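Local coordinates for fibronectin type III domain-containing protein (Simiduia agarivorans, PDB 6P2K) that probably hydrolyses xyloglucan-type beta-glucan chains as a family 74 glycoside hydrolase, this chain being its beta-propeller part, at residues Lys185-Ser190 with Gln198-Pro203; Val222-Tyr227 with Val242-Thr247; Ala504-Gly509 with Val524-Ser529. All coordinates share one frame; numbering follows the deposited sequence.

Contact 1. Residues Lys185-Ser190 with Gln198-Pro203; sequences KGVYKS and QRIAGP
Tyr-188 and Arg-199 face each other as the central pair of a beta hairpin, in which strand 187-190 carries the short, weakly bonded strand 198-200 at the outer margin of a four-stranded sheet. They form an antiparallel non-hydrogen-bonded pair, with their CA atoms 4.5 Å apart. The strand directions differ by 126°, well short of antiparallel, so the outer strand splays away. Ile-200 N donates to Val-187 O along the C=O axis, although at 2.6 Å the bond is unusually short and its N-H...O angle bends to 159°; neither this nor the weak Lys-189 N to Gln-198 O bond (3.4 Å) makes a regular ladder. Toward the open end of the hairpin a water takes over, accepting from Val-187 N and donating to Ile-200 O. In this propeller enzyme the four-stranded antiparallel meander is one blade, and the hairpin supplies its last two strands.

On one face of the blade Arg-199 CA makes a CH-pi contact 3.8 Å from the centroid of the Tyr-188 ring. With CG anti to the backbone N (chi1 -163°), the extended arginine runs across the ring until CD lies 3.4 Å from Tyr-188 OH. Its guanidinium then meets Lys-185 O over one face, at an angle too poor for a hydrogen bond from NE. On the other face Val-187 CG1 and Ile-200 CD1 touch at 4.1 Å, and Val-187 also packs on Asn-211 and Ile-214 of strand 210-216, in the next sheet.

Contact 2. Residues Val222-Tyr227 with Val242-Thr247; sequences VLYATY and VYATRT
Leu-223 and Thr-245 form a hydrogen-bonded antiparallel pair, joined by two bonds: Leu-223 N gives to Thr-245 O at 2.8 Å, almost straight at 174°, and Thr-245 N gives back to Leu-223 O. Ala-225 and Tyr-243 repeat the pattern, although the donor Ala-225 N is tilted 33° from the carbonyl plane of Tyr-243 and its bond to Tyr-243 O is longer, at 3.1 Å. Between these pairs Ala-244 CA turns its hydrogen to Leu-223 O, a CA-H...O contact of 3.4 Å.

Packing is close on the face carrying Tyr-224, where the methyl CB of Ala-244 sits 3.6 Å from Tyr-224 CD1. Tyr-224 OH bonds to His-279 and Trp-299 of the sheet that follows, which this face looks onto. On the other face Tyr-227 and Tyr-243 cross at about a right angle, CD1 to CD1 at 4.1 Å.

The end at Arg-246 and Thr-247, both partly exposed, is looser. Val-222 CG2 comes to the guanidinium edge only at 4.4 Å from Arg-246 NE, which is buried by the contact without a polar partner in the model. Just inside this loose end the buried Thr-245 OG1 is gripped twice, donating to Arg-246 O at 2.9 Å and bonding to Asn-251 N. A valine here would probably leave Asn-251 N and Arg-246 O without their hydroxyl partner and the turn beyond the strand less firmly fixed. Within this propeller blade, backbone bonds thus set the register, the side chains toward the following sheet combine apolar contact with buried hydroxyl bonds, and Thr-245 ties the strand end to the turn.

Contact 3. Residues Ala504-Gly509 with Val524-Ser529; sequences AGLPKG and VFMFSS
Ser-528 and Gly-509 carry the polar half of this contact between a loop and a strand, and Leu-506 with Met-526 carries the apolar half. Ser-528 buries 74 Å², the largest share. It swings its hydroxyl opposite the backbone N (chi1 -173°), and OG donates to Gly-509 O at 2.7 Å. The donor does not come end-on: the angle at the carbonyl oxygen is 102°, and the hydroxyl stands 35° out of the carbonyl plane. Pro-507 CG approaches the serine hydroxyl itself, 3.6 Å from Ser-528 OG.

Gly-509 follows with 55 Å². Its CA lies 4.6 Å from Ser-528 CA and makes a CA-H...O contact of 3.6 Å with Ser-529 O. A CB here would fall on Ser-529 O and Ser-528 OG, which is geometric evidence that the close approach depends on glycine. Nearby, Ser-529 OG bonds to Val-510 O, holding the following loop residue as well.

Leu-506, with 46 Å², has its CB directed toward the strand and meets Met-526, CD2 lying 4.1 Å from SD. The bent methionine, its CG between the backbone N and the carbonyl carbon, extends to this leucine, which also touches Leu-511 and Tyr-534. Lys-508 turns away instead and bonds through NZ to Ser-370 of a second subunit.

Segment 504-509 leads from strand 493-496, the last of one sheet, to strand 511-516, the first of the next, and passes alongside strand 524-528 on the way, the touching parts running 41° apart; this is the blade-to-blade connection of a beta-propeller.

Contacts 1 and 2 belong to consecutive blades, their centres 11 Å apart, and they touch through the linker that leaves the first hairpin: Pro-203 CG lies 3.5 Å from Tyr-243 CG, and Pro-203 CD 3.4 Å from Tyr-227 CE1. Both lie away from the zinc sites. Contact 3 is remote, on the opposite side of the chain's centre, with nearest atoms about 42 Å from contact 1 and about 39 Å from contact 2, consistent with the two-propeller build of family 74 enzymes. It is the contact nearest to a metal site, though not part of it: the side chain of Met-526 is about 7 Å from that of the zinc ligand Asp-513 and about 10 Å from a bound zinc ion.

Contact 1. Residues Lys185-Ser190 with Gln198-Pro203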
# COMPACT_ATOMS: atom_id res chain seq x y z
N LYS B 185 52.58 5.87 41.43
CA LYS B 185 53.54 5.67 42.51
C LYS B 185 52.83 5.41 43.83
O LYS B 185 53.28 4.59 44.64
CB LYS B 185 54.44 6.90 42.64
CG LYS B 185 55.20 7.27 41.38
CD LYS B 185 56.04 6.10 40.90
CE LYS B 185 57.02 6.52 39.82
NZ LYS B 185 58.40 6.67 40.34
N GLY B 186 51.71 6.07 44.04
CA GLY B 186 50.99 6.09 45.29
C GLY B 186 50.58 7.52 45.61
O GLY B 186 50.79 8.43 44.81
N VAL B 187 50.00 7.71 46.79
CA VAL B 187 49.59 9.04 47.23
C VAL B 187 50.74 9.65 48.02
O VAL B 187 51.21 9.07 49.00
CB VAL B 187 48.31 8.98 48.07
CG1 VAL B 187 48.06 10.32 48.74
CG2 VAL B 187 47.14 8.60 47.19
N TYR B 188 51.19 10.82 47.59
CA TYR B 188 52.28 11.55 48.23
C TYR B 188 51.75 12.87 48.77
O TYR B 188 50.83 13.47 48.21
CB TYR B 188 53.44 11.79 47.26
CG TYR B 188 54.19 10.52 46.90
CD1 TYR B 188 53.63 9.59 46.04
CD2 TYR B 188 55.45 10.26 47.42
CE1 TYR B 188 54.30 8.43 45.71
CE2 TYR B 188 56.13 9.10 47.10
CZ TYR B 188 55.55 8.19 46.24
OH TYR B 188 56.22 7.03 45.91
N LYS B 189 52.34 13.31 49.87
CA LYS B 189 51.92 14.55 50.52
C LYS B 189 53.12 15.45 50.76
O LYS B 189 54.20 14.98 51.13
CB LYS B 189 51.22 14.28 51.86
CG LYS B 189 50.80 15.55 52.58
CD LYS B 189 50.52 15.32 54.05
CE LYS B 189 49.72 16.47 54.64
NZ LYS B 189 49.14 16.15 55.97
N SER B 190 52.91 16.74 50.54
CA SER B 190 53.90 17.76 50.85
C SER B 190 53.28 18.80 51.77
O SER B 190 52.16 19.26 51.52
CB SER B 190 54.41 18.43 49.57
OG SER B 190 54.75 19.79 49.81
N GLN B 198 56.83 12.53 50.36
CA GLN B 198 57.08 11.16 50.81
C GLN B 198 55.75 10.42 50.77
O GLN B 198 54.68 11.01 50.93
CB GLN B 198 57.71 11.08 52.22
CG GLN B 198 56.97 11.80 53.33
CD GLN B 198 57.15 13.28 53.26
OE1 GLN B 198 58.27 13.78 53.36
NE2 GLN B 198 56.06 13.99 53.05
N ARG B 199 55.84 9.11 50.57
CA ARG B 199 54.68 8.32 50.22
C ARG B 199 53.75 8.10 51.41
O ARG B 199 54.19 7.83 52.53
CB ARG B 199 55.11 6.97 49.65
CG ARG B 199 54.03 6.26 48.89
CD ARG B 199 54.61 5.09 48.12
NE ARG B 199 53.58 4.14 47.74
CZ ARG B 199 53.79 2.85 47.55
NH1 ARG B 199 55.01 2.34 47.70
NH2 ARG B 199 52.78 2.06 47.20
N ILE B 200 52.45 8.24 51.15
CA ILE B 200 51.42 7.78 52.07
C ILE B 200 51.12 6.33 51.74
O ILE B 200 50.95 5.98 50.56
CB ILE B 200 50.16 8.65 51.97
CG1 ILE B 200 50.27 9.87 52.89
CG2 ILE B 200 48.90 7.85 52.28
CD1 ILE B 200 49.20 10.91 52.64
N ALA B 201 51.07 5.48 52.76
CA ALA B 201 50.71 4.09 52.55
C ALA B 201 49.25 4.00 52.12
O ALA B 201 48.37 4.58 52.75
CB ALA B 201 50.94 3.27 53.82
N GLY B 202 48.99 3.27 51.03
CA GLY B 202 47.65 3.05 50.59
C GLY B 202 46.92 2.08 51.49
O GLY B 202 47.46 1.58 52.48
N PRO B 203 45.66 1.80 51.15
CA PRO B 203 44.85 0.90 52.00
C PRO B 203 45.33 -0.54 51.97
O PRO B 203 45.09 -1.27 52.94
CB PRO B 203 43.44 1.03 51.41
CG PRO B 203 43.52 2.12 50.36
CD PRO B 203 44.95 2.17 49.92
O HOH W 1 49.33 5.74 48.42

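Contact 2. Residues Val222-Tyr227 with Val242-Thr247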
# COMPACT_ATOMS: atom_id res chain seq x y z
N VAL B 222 39.62 15.51 55.17
CA VAL B 222 39.31 14.17 54.67
C VAL B 222 39.85 14.02 53.25
O VAL B 222 39.76 14.95 52.44
CB VAL B 222 37.80 13.87 54.71
CG1 VAL B 222 37.57 12.40 54.41
CG2 VAL B 222 37.22 14.21 56.08
N LEU B 223 40.40 12.84 52.96
CA LEU B 223 40.97 12.51 51.66
C LEU B 223 40.27 11.29 51.10
O LEU B 223 40.09 10.29 51.80
CB LEU B 223 42.48 12.25 51.79
CG LEU B 223 43.28 11.87 50.54
CD1 LEU B 223 43.53 13.09 49.67
CD2 LEU B 223 44.59 11.19 50.92
N TYR B 224 39.87 11.37 49.83
CA TYR B 224 39.23 10.26 49.12
C TYR B 224 40.12 9.82 47.96
O TYR B 224 40.80 10.64 47.33
CB TYR B 224 37.85 10.66 48.59
CG TYR B 224 36.91 11.18 49.64
CD1 TYR B 224 36.07 10.33 50.35
CD2 TYR B 224 36.85 12.54 49.93
CE1 TYR B 224 35.21 10.81 51.32
CE2 TYR B 224 35.99 13.03 50.90
CZ TYR B 224 35.17 12.16 51.59
OH TYR B 224 34.32 12.64 52.55
N ALA B 225 40.10 8.53 47.67
CA ALA B 225 40.99 8.00 46.64
C ALA B 225 40.43 6.69 46.09
O ALA B 225 39.62 6.01 46.73
CB ALA B 225 42.40 7.77 47.20
N THR B 226 40.86 6.37 44.87
CA THR B 226 40.64 5.06 44.27
C THR B 226 42.00 4.41 44.04
O THR B 226 42.96 5.07 43.64
CB THR B 226 39.88 5.15 42.95
OG1 THR B 226 40.78 5.49 41.89
CG2 THR B 226 38.77 6.19 43.03
N TYR B 227 42.07 3.11 44.31
CA TYR B 227 43.31 2.36 44.21
C TYR B 227 43.11 1.16 43.30
O TYR B 227 42.06 0.51 43.33
CB TYR B 227 43.80 1.90 45.59
CG TYR B 227 44.60 2.95 46.33
CD1 TYR B 227 43.97 3.90 47.12
CD2 TYR B 227 45.99 2.97 46.25
CE1 TYR B 227 44.70 4.85 47.81
CE2 TYR B 227 46.73 3.92 46.94
CZ TYR B 227 46.08 4.86 47.72
OH TYR B 227 46.81 5.80 48.40
N VAL B 242 37.33 2.19 46.02
CA VAL B 242 37.23 3.55 46.52
C VAL B 242 37.41 3.53 48.03
O VAL B 242 36.84 2.69 48.73
CB VAL B 242 35.88 4.18 46.15
CG1 VAL B 242 35.91 5.69 46.37
CG2 VAL B 242 35.53 3.85 44.70
N TYR B 243 38.22 4.47 48.54
CA TYR B 243 38.55 4.52 49.95
C TYR B 243 38.49 5.95 50.44
O TYR B 243 38.46 6.91 49.67
CB TYR B 243 39.95 3.95 50.22
CG TYR B 243 40.14 2.51 49.80
CD1 TYR B 243 40.48 2.19 48.49
CD2 TYR B 243 40.00 1.47 50.71
CE1 TYR B 243 40.66 0.88 48.10
CE2 TYR B 243 40.18 0.16 50.33
CZ TYR B 243 40.51 -0.13 49.02
OH TYR B 243 40.70 -1.44 48.64
N ALA B 244 38.47 6.09 51.77
CA ALA B 244 38.49 7.38 52.42
C ALA B 244 39.33 7.28 53.68
O ALA B 244 39.33 6.25 54.36
CB ALA B 244 37.08 7.87 52.77
N THR B 245 40.05 8.35 53.97
CA THR B 245 40.77 8.44 55.23
C THR B 245 40.77 9.89 55.67
O THR B 245 40.63 10.82 54.86
CB THR B 245 42.22 7.95 55.13
OG1 THR B 245 42.86 8.11 56.40
CG2 THR B 245 42.98 8.75 54.10
N ARG B 246 40.91 10.06 56.97
CA ARG B 246 41.20 11.36 57.52
C ARG B 246 42.66 11.71 57.26
O ARG B 246 43.52 10.83 57.11
CB ARG B 246 40.89 11.36 59.01
CG ARG B 246 39.44 11.05 59.34
CD ARG B 246 39.01 11.88 60.54
NE ARG B 246 38.46 13.19 60.16
CZ ARG B 246 38.63 14.31 60.85
NH1 ARG B 246 39.34 14.32 61.97
NH2 ARG B 246 38.08 15.44 60.42
N THR B 247 42.94 13.00 57.20
CA THR B 247 44.31 13.44 57.00
C THR B 247 45.09 13.59 58.31
O THR B 247 46.30 13.79 58.28
CB THR B 247 44.34 14.75 56.20
OG1 THR B 247 43.31 15.63 56.65
CG2 THR B 247 44.06 14.46 54.71

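Contact 3. Residues Ala504-Gly509 with Val524-Ser529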
# COMPACT_ATOMS: atom_id res chain seq x y z
N ALA B 504 26.68 -13.69 -1.42
CA ALA B 504 26.94 -13.44 -2.84
C ALA B 504 28.32 -13.91 -3.28
O ALA B 504 28.80 -13.54 -4.35
CB ALA B 504 26.76 -11.96 -3.19
N GLY B 505 28.98 -14.75 -2.47
CA GLY B 505 30.32 -15.19 -2.82
C GLY B 505 31.41 -14.17 -2.57
O GLY B 505 32.55 -14.41 -2.96
N LEU B 506 31.09 -13.03 -1.96
CA LEU B 506 32.12 -12.05 -1.61
C LEU B 506 32.76 -12.46 -0.29
O LEU B 506 32.06 -12.59 0.71
CB LEU B 506 31.52 -10.66 -1.50
CG LEU B 506 32.49 -9.50 -1.22
CD1 LEU B 506 33.41 -9.26 -2.40
CD2 LEU B 506 31.72 -8.23 -0.87
N PRO B 507 34.08 -12.66 -0.25
CA PRO B 507 34.72 -13.17 0.97
C PRO B 507 34.75 -12.13 2.09
O PRO B 507 34.40 -10.96 1.91
CB PRO B 507 36.13 -13.53 0.51
CG PRO B 507 36.37 -12.65 -0.66
CD PRO B 507 35.04 -12.49 -1.35
N LYS B 508 35.19 -12.59 3.26
CA LYS B 508 35.06 -11.83 4.50
C LYS B 508 36.08 -10.72 4.65
O LYS B 508 35.98 -9.94 5.61
CB LYS B 508 35.16 -12.78 5.70
CG LYS B 508 36.60 -13.15 6.06
CD LYS B 508 36.70 -14.53 6.69
CE LYS B 508 35.89 -14.63 7.98
NZ LYS B 508 35.95 -16.00 8.58
N GLY B 509 37.06 -10.61 3.76
CA GLY B 509 38.07 -9.57 3.91
C GLY B 509 37.47 -8.18 3.76
O GLY B 509 36.60 -7.95 2.92
N VAL B 524 30.22 -1.62 -10.00
CA VAL B 524 30.90 -1.28 -8.75
C VAL B 524 32.05 -2.25 -8.53
O VAL B 524 31.87 -3.47 -8.64
CB VAL B 524 29.93 -1.31 -7.55
CG1 VAL B 524 30.63 -0.78 -6.30
CG2 VAL B 524 28.67 -0.49 -7.85
N PHE B 525 33.23 -1.72 -8.20
CA PHE B 525 34.41 -2.51 -7.88
C PHE B 525 34.67 -2.46 -6.38
O PHE B 525 34.36 -1.48 -5.70
CB PHE B 525 35.66 -1.99 -8.61
CG PHE B 525 35.58 -2.09 -10.10
CD1 PHE B 525 35.99 -3.25 -10.75
CD2 PHE B 525 35.13 -1.02 -10.86
CE1 PHE B 525 35.93 -3.34 -12.13
CE2 PHE B 525 35.08 -1.11 -12.24
CZ PHE B 525 35.47 -2.27 -12.88
N MET B 526 35.28 -3.54 -5.86
CA MET B 526 35.66 -3.60 -4.46
C MET B 526 36.81 -4.59 -4.30
O MET B 526 36.87 -5.60 -5.02
CB MET B 526 34.47 -4.01 -3.57
CG MET B 526 33.91 -5.40 -3.89
SD MET B 526 32.10 -5.45 -3.89
CE MET B 526 31.73 -4.48 -5.36
N PHE B 527 37.71 -4.30 -3.37
CA PHE B 527 38.85 -5.17 -3.09
C PHE B 527 38.73 -5.70 -1.67
O PHE B 527 38.80 -4.92 -0.71
CB PHE B 527 40.18 -4.45 -3.29
CG PHE B 527 41.34 -5.37 -3.56
CD1 PHE B 527 41.81 -6.24 -2.58
CD2 PHE B 527 41.95 -5.40 -4.81
CE1 PHE B 527 42.87 -7.10 -2.83
CE2 PHE B 527 43.01 -6.25 -5.07
CZ PHE B 527 43.47 -7.11 -4.08
N SER B 528 38.55 -7.01 -1.54
CA SER B 528 38.45 -7.68 -0.25
C SER B 528 39.86 -8.00 0.23
O SER B 528 40.57 -8.79 -0.40
CB SER B 528 37.61 -8.94 -0.37
OG SER B 528 37.37 -9.52 0.90
N SER B 529 40.27 -7.37 1.33
CA SER B 529 41.64 -7.47 1.81
C SER B 529 42.07 -8.92 1.99
O SER B 529 41.41 -9.70 2.68
CB SER B 529 41.79 -6.71 3.13
OG SER B 529 41.71 -5.31 2.92